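Local coordinates for protein glutamine synthetase (Streptomyces coelicolor, PDB 4BAX) that belongs to the glutamine synthetase family and combines a beta-grasp domain with a catalytic domain in an assembly of ten chains, at residues E160-A165 with R201-R206; F63-P68 with L197-W202. All blocks are in the same frame, centred on the assembly; numbering follows the deposited sequence.

Interaction 1 (E160-A165 with R201-R206); sequences ENCLKA and RWLLYR
Asn-161 and Leu-203 touch across this contact, and the hydroxyl of Thr-207, one turn further along the second helix, also links them. Thr-207 OG1 is hydrogen-bonded both to the amide nitrogen ND2 of Asn-161 and to the backbone carbonyl oxygen of Leu-203, so the polar end of Asn-161 is tied to helix 190-210 through Thr-207. What lies between is a helix-helix packing inside the catalytic domain, where the end of helix 152-164 meets the second half of helix 190-210. The backbones come close, with Cys-162 CA 7.2 Å from Leu-203 CA.

Leu-203 sits among His-158, Asn-161, Cys-162 and Ala-165 of the first helix and its end, much as a knob sits in a hole. Its CG lies anti to the carbonyl carbon (chi1 -78°) and CD1 anti to CA (chi2 171°), which together carry that methyl to the facing helix. There CD1 meets the sulfur of Cys-162, SG, at 4.0 Å, and reaches the methyl CB of Ala-165 at 4.3 Å. The same CD1 also lies 4.2 Å from the carbonyl oxygen O of Asn-161. That oxygen is already used within its own helix, accepting a bond from Ala-165 N to Asn-161 O of 3.0 Å. No hydrogen bond joins the two segments directly, and the fit is by apolar contact. The other methyl of the leucine, CD2, turns to a different neighbour and packs against CG of Pro-68.

Interaction 2 (F63-P68 with L197-W202); sequences FSCPDP and LWVARW
Phe-63 holds its ring anti to its own backbone nitrogen (chi1 175°), while Val-199 has CG1 in the matching position (chi1 171°), which leaves CG2 beside its nitrogen. With these torsions the two methyls of the valine fork toward different residues of the strand. CG2 goes to the phenylalanine, lying 4.2 Å from the ring atom CD2 of Phe-63. CG1 goes to the cysteine, with Val-199 CG1 and Cys-65 SG also 4.2 Å apart. The valine meets the ring of Phe-63 at a slant.

This is a strand-on-helix contact between two domains: residues 63-66 end a strand of the beta-grasp sheet, and residues 197-202 belong to a helix of the catalytic domain. Phe-63 and Cys-65 stand two apart on the strand, so both point at the helix, while Ser-64 between them points away. The spacing is wide, with Cys-65 CA and Val-199 CA 9.2 Å apart, and a single valine bridges it with apolar atoms alone. The two segments bury 109 Å² against each other, counting both sides, and Val-199 supplies the largest share of it.

The ring of Phe-63 does not rest on the valine alone: it also packs on Glu-192 and Asp-195, earlier residues of helix 190-210, so it lies along more than one turn of that helix. Around the contact, strand 56-66 is paired antiparallel with strand 75-82, Phe-63 with Leu-78 and Cys-65 with Leu-76. Trp-202 packs on that same Leu-76, and Leu-197 and Trp-198 meet Pro-323 at the start of helix 323-341.

How the interactions relate
Along the chain, 63-68 comes first, then 160-165, and last the overlapping pieces 197-202 and 201-206 of helix 190-210, where both interactions end. Their centres are 6 Å apart. The segments overlap at Arg-201 and Trp-202, though the touching is done by Val-199 and Leu-203, one turn apart on the helix. Interaction 1 stays within the catalytic domain, whereas interaction 2 joins that domain to the beta-grasp domain. The two first segments also meet directly: the carbonyl oxygen of Asn-161 packs on Pro-68 and that of Ala-165 on Cys-65 and Pro-66. The strand end thus packs against both helices where the two domains meet, largely buried.

Interaction 1 (E160-A165 with R201-R206)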
loop_
_atom_site.group_PDB
_atom_site.type_symbol
_atom_site.label_atom_id
_atom_site.label_comp_id
_atom_site.label_asym_id
_atom_site.label_seq_id
_atom_site.Cartn_x
_atom_site.Cartn_y
_atom_site.Cartn_z
ATOM N N GLU A 160 27.839 8.854 21.799
ATOM C CA GLU A 160 29.164 8.704 21.207
ATOM C C GLU A 160 29.607 10.026 20.566
ATOM O O GLU A 160 30.749 10.448 20.706
ATOM C CB GLU A 160 29.179 7.560 20.188
ATOM C CG GLU A 160 30.552 7.275 19.543
ATOM C CD GLU A 160 31.617 6.796 20.567
ATOM O OE1 GLU A 160 31.310 6.672 21.774
ATOM O OE2 GLU A 160 32.777 6.544 20.168
ATOM N N ASN A 161 28.661 10.726 19.946
ATOM C CA ASN A 161 28.954 12.017 19.350
ATOM C C ASN A 161 29.349 13.071 20.393
ATOM O O ASN A 161 30.294 13.833 20.164
ATOM C CB ASN A 161 27.756 12.494 18.530
ATOM C CG ASN A 161 27.727 11.873 17.141
ATOM O OD1 ASN A 161 28.743 11.367 16.668
ATOM N ND2 ASN A 161 26.570 11.912 16.482
ATOM N N CYS A 162 28.659 13.098 21.533
ATOM C CA CYS A 162 28.961 14.044 22.616
ATOM C C CYS A 162 30.377 13.789 23.198
ATOM O O CYS A 162 31.144 14.728 23.487
ATOM C CB CYS A 162 27.902 13.946 23.721
ATOM S SG CYS A 162 26.277 14.728 23.286
ATOM N N LEU A 163 30.716 12.512 23.380
ATOM C CA LEU A 163 32.032 12.135 23.914
ATOM C C LEU A 163 33.189 12.440 22.953
ATOM O O LEU A 163 34.238 12.949 23.369
ATOM C CB LEU A 163 32.041 10.661 24.338
ATOM C CG LEU A 163 31.059 10.359 25.485
ATOM C CD1 LEU A 163 30.906 8.875 25.797
ATOM C CD2 LEU A 163 31.491 11.093 26.744
ATOM N N LYS A 164 32.970 12.184 21.662
ATOM C CA LYS A 164 33.959 12.510 20.641
ATOM C C LYS A 164 34.169 14.017 20.599
ATOM O O LYS A 164 35.281 14.486 20.360
ATOM C CB LYS A 164 33.495 11.995 19.280
ATOM C CG LYS A 164 34.268 10.795 18.788
ATOM C CD LYS A 164 33.311 9.723 18.288
ATOM C CE LYS A 164 32.609 10.132 17.003
ATOM N NZ LYS A 164 32.814 9.081 15.961
ATOM N N ALA A 165 33.097 14.765 20.851
ATOM C CA ALA A 165 33.163 16.222 20.982
ATOM C C ALA A 165 33.836 16.679 22.295
ATOM O O ALA A 165 34.195 17.853 22.436
ATOM C CB ALA A 165 31.775 16.818 20.869
ATOM N N ARG A 201 22.561 19.665 22.944
ATOM C CA ARG A 201 21.217 19.762 22.366
ATOM C C ARG A 201 21.328 19.823 20.852
ATOM O O ARG A 201 20.607 19.134 20.116
ATOM C CB ARG A 201 20.471 21.003 22.866
ATOM C CG ARG A 201 19.798 20.841 24.230
ATOM C CD ARG A 201 19.703 22.204 24.953
ATOM N NE ARG A 201 18.943 22.132 26.202
ATOM C CZ ARG A 201 18.133 23.087 26.675
ATOM N NH1 ARG A 201 17.960 24.233 26.014
ATOM N NH2 ARG A 201 17.496 22.894 27.833
ATOM N N TRP A 202 22.242 20.657 20.385
ATOM C CA TRP A 202 22.394 20.818 18.959
ATOM C C TRP A 202 22.780 19.463 18.358
ATOM O O TRP A 202 22.284 19.088 17.289
ATOM C CB TRP A 202 23.426 21.914 18.620
ATOM C CG TRP A 202 23.543 22.146 17.139
ATOM C CD1 TRP A 202 22.811 23.038 16.394
ATOM C CD2 TRP A 202 24.423 21.475 16.210
ATOM N NE1 TRP A 202 23.178 22.955 15.063
ATOM C CE2 TRP A 202 24.169 22.013 14.928
ATOM C CE3 TRP A 202 25.389 20.470 16.338
ATOM C CZ2 TRP A 202 24.857 21.591 13.789
ATOM C CZ3 TRP A 202 26.062 20.056 15.206
ATOM C CH2 TRP A 202 25.795 20.617 13.948
ATOM N N LEU A 203 23.632 18.717 19.060
ATOM C CA LEU A 203 24.053 17.400 18.599
ATOM C C LEU A 203 22.896 16.384 18.582
ATOM O O LEU A 203 22.868 15.483 17.721
ATOM C CB LEU A 203 25.204 16.891 19.455
ATOM C CG LEU A 203 26.587 17.468 19.146
ATOM C CD1 LEU A 203 27.577 17.042 20.231
ATOM C CD2 LEU A 203 27.085 17.021 17.779
ATOM N N LEU A 204 21.958 16.500 19.525
ATOM C CA LEU A 204 20.820 15.577 19.552
ATOM C C LEU A 204 19.896 15.751 18.342
ATOM O O LEU A 204 19.629 14.789 17.605
ATOM C CB LEU A 204 20.038 15.724 20.858
ATOM C CG LEU A 204 18.784 14.825 20.937
ATOM C CD1 LEU A 204 19.081 13.305 21.040
ATOM C CD2 LEU A 204 17.880 15.289 22.083
ATOM N N TYR A 205 19.499 16.998 18.090
ATOM C CA TYR A 205 18.622 17.318 16.975
ATOM C C TYR A 205 19.285 16.910 15.694
ATOM O O TYR A 205 18.685 16.301 14.818
ATOM C CB TYR A 205 18.400 18.818 16.900
ATOM C CG TYR A 205 17.660 19.447 18.040
ATOM C CD1 TYR A 205 16.446 18.942 18.498
ATOM C CD2 TYR A 205 18.163 20.597 18.639
ATOM C CE1 TYR A 205 15.773 19.573 19.548
ATOM C CE2 TYR A 205 17.506 21.217 19.671
ATOM C CZ TYR A 205 16.318 20.716 20.123
ATOM O OH TYR A 205 15.692 21.371 21.163
ATOM N N ARG A 206 20.548 17.282 15.606
ATOM C CA ARG A 206 21.325 17.035 14.416
ATOM C C ARG A 206 21.596 15.539 14.164
ATOM O O ARG A 206 21.399 15.058 13.046
ATOM C CB ARG A 206 22.601 17.868 14.454
ATOM C CG ARG A 206 23.622 17.569 13.397
ATOM C CD ARG A 206 23.238 18.084 12.049
ATOM N NE ARG A 206 24.254 17.762 11.056
ATOM C CZ ARG A 206 24.351 16.582 10.451
ATOM N NH1 ARG A 206 23.498 15.601 10.753
ATOM N NH2 ARG A 206 25.312 16.375 9.550
#

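Interaction 2 (F63-P68 with L197-W202)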
loop_
_atom_site.group_PDB
_atom_site.type_symbol
_atom_site.label_atom_id
_atom_site.label_comp_id
_atom_site.label_asym_id
_atom_site.label_seq_id
_atom_site.Cartn_x
_atom_site.Cartn_y
_atom_site.Cartn_z
ATOM N N PHE A 63 32.957 29.145 22.647
ATOM C CA PHE A 63 33.303 27.759 22.921
ATOM C C PHE A 63 33.464 27.027 21.600
ATOM O O PHE A 63 32.720 27.302 20.661
ATOM C CB PHE A 63 32.228 27.099 23.781
ATOM C CG PHE A 63 32.453 25.622 24.010
ATOM C CD1 PHE A 63 33.224 25.200 25.088
ATOM C CD2 PHE A 63 31.889 24.659 23.172
ATOM C CE1 PHE A 63 33.447 23.842 25.327
ATOM C CE2 PHE A 63 32.101 23.300 23.404
ATOM C CZ PHE A 63 32.881 22.891 24.486
ATOM N N SER A 64 34.393 26.069 21.549
ATOM C CA SER A 64 34.615 25.257 20.338
ATOM C C SER A 64 35.029 23.833 20.696
ATOM O O SER A 64 35.626 23.591 21.748
ATOM C CB SER A 64 35.642 25.894 19.394
ATOM O OG SER A 64 36.960 25.748 19.908
ATOM N N CYS A 65 34.707 22.896 19.813
ATOM C CA CYS A 65 35.014 21.503 20.051
ATOM C C CYS A 65 35.063 20.808 18.697
ATOM O O CYS A 65 34.591 21.369 17.694
ATOM C CB CYS A 65 33.959 20.882 20.956
ATOM S SG CYS A 65 32.344 20.954 20.250
ATOM N N PRO A 66 35.552 19.556 18.664
ATOM C CA PRO A 66 35.523 18.820 17.398
ATOM C C PRO A 66 34.111 18.540 16.908
ATOM O O PRO A 66 33.214 18.340 17.722
ATOM C CB PRO A 66 36.219 17.504 17.758
ATOM C CG PRO A 66 37.063 17.823 18.959
ATOM C CD PRO A 66 36.243 18.802 19.729
ATOM N N ASP A 67 33.935 18.542 15.583
ATOM C CA ASP A 67 32.694 18.127 14.944
ATOM C C ASP A 67 32.742 16.617 14.785
ATOM O O ASP A 67 33.450 16.103 13.930
ATOM C CB ASP A 67 32.581 18.798 13.565
ATOM C CG ASP A 67 31.215 18.611 12.916
ATOM O OD1 ASP A 67 30.556 17.585 13.192
ATOM O OD2 ASP A 67 30.801 19.481 12.119
ATOM N N PRO A 68 31.966 15.903 15.616
ATOM C CA PRO A 68 31.909 14.433 15.690
ATOM C C PRO A 68 31.230 13.778 14.481
ATOM O O PRO A 68 31.490 12.607 14.154
ATOM C CB PRO A 68 31.093 14.192 16.965
ATOM C CG PRO A 68 30.190 15.388 17.052
ATOM C CD PRO A 68 31.015 16.544 16.545
ATOM N N LEU A 197 25.859 21.951 27.172
ATOM C CA LEU A 197 24.466 21.522 27.050
ATOM C C LEU A 197 23.812 22.012 25.746
ATOM O O LEU A 197 23.054 21.258 25.083
ATOM C CB LEU A 197 23.653 21.989 28.268
ATOM C CG LEU A 197 22.158 21.635 28.239
ATOM C CD1 LEU A 197 21.952 20.135 28.003
ATOM C CD2 LEU A 197 21.437 22.059 29.520
ATOM N N TRP A 198 24.106 23.265 25.378
ATOM C CA TRP A 198 23.578 23.818 24.133
ATOM C C TRP A 198 24.122 23.056 22.939
ATOM O O TRP A 198 23.385 22.704 22.003
ATOM C CB TRP A 198 23.906 25.313 23.998
ATOM C CG TRP A 198 22.843 26.185 24.580
ATOM C CD1 TRP A 198 22.986 27.123 25.585
ATOM C CD2 TRP A 198 21.459 26.161 24.252
ATOM N NE1 TRP A 198 21.767 27.709 25.865
ATOM C CE2 TRP A 198 20.813 27.133 25.064
ATOM C CE3 TRP A 198 20.693 25.427 23.334
ATOM C CZ2 TRP A 198 19.434 27.381 24.978
ATOM C CZ3 TRP A 198 19.324 25.672 23.257
ATOM C CH2 TRP A 198 18.713 26.643 24.069
ATOM N N VAL A 199 25.405 22.744 23.022
ATOM C CA VAL A 199 26.059 22.007 21.973
ATOM C C VAL A 199 25.525 20.570 21.949
ATOM O O VAL A 199 25.249 19.991 20.890
ATOM C CB VAL A 199 27.579 22.051 22.130
ATOM C CG1 VAL A 199 28.223 21.098 21.146
ATOM C CG2 VAL A 199 28.093 23.479 21.924
ATOM N N ALA A 200 25.346 20.013 23.142
ATOM C CA ALA A 200 24.803 18.679 23.250
ATOM C C ALA A 200 23.350 18.610 22.707
ATOM O O ALA A 200 22.969 17.618 22.062
ATOM C CB ALA A 200 24.895 18.166 24.704
ATOM N N ARG A 201 22.561 19.665 22.944
ATOM C CA ARG A 201 21.217 19.762 22.366
ATOM C C ARG A 201 21.328 19.823 20.852
ATOM O O ARG A 201 20.607 19.134 20.116
ATOM C CB ARG A 201 20.471 21.003 22.866
ATOM C CG ARG A 201 19.798 20.841 24.230
ATOM C CD ARG A 201 19.703 22.204 24.953
ATOM N NE ARG A 201 18.943 22.132 26.202
ATOM C CZ ARG A 201 18.133 23.087 26.675
ATOM N NH1 ARG A 201 17.960 24.233 26.014
ATOM N NH2 ARG A 201 17.496 22.894 27.833
ATOM N N TRP A 202 22.242 20.657 20.385
ATOM C CA TRP A 202 22.394 20.818 18.959
ATOM C C TRP A 202 22.780 19.463 18.358
ATOM O O TRP A 202 22.284 19.088 17.289
ATOM C CB TRP A 202 23.426 21.914 18.620
ATOM C CG TRP A 202 23.543 22.146 17.139
ATOM C CD1 TRP A 202 22.811 23.038 16.394
ATOM C CD2 TRP A 202 24.423 21.475 16.210
ATOM N NE1 TRP A 202 23.178 22.955 15.063
ATOM C CE2 TRP A 202 24.169 22.013 14.928
ATOM C CE3 TRP A 202 25.389 20.470 16.338
ATOM C CZ2 TRP A 202 24.857 21.591 13.789
ATOM C CZ3 TRP A 202 26.062 20.056 15.206
ATOM C CH2 TRP A 202 25.795 20.617 13.948
#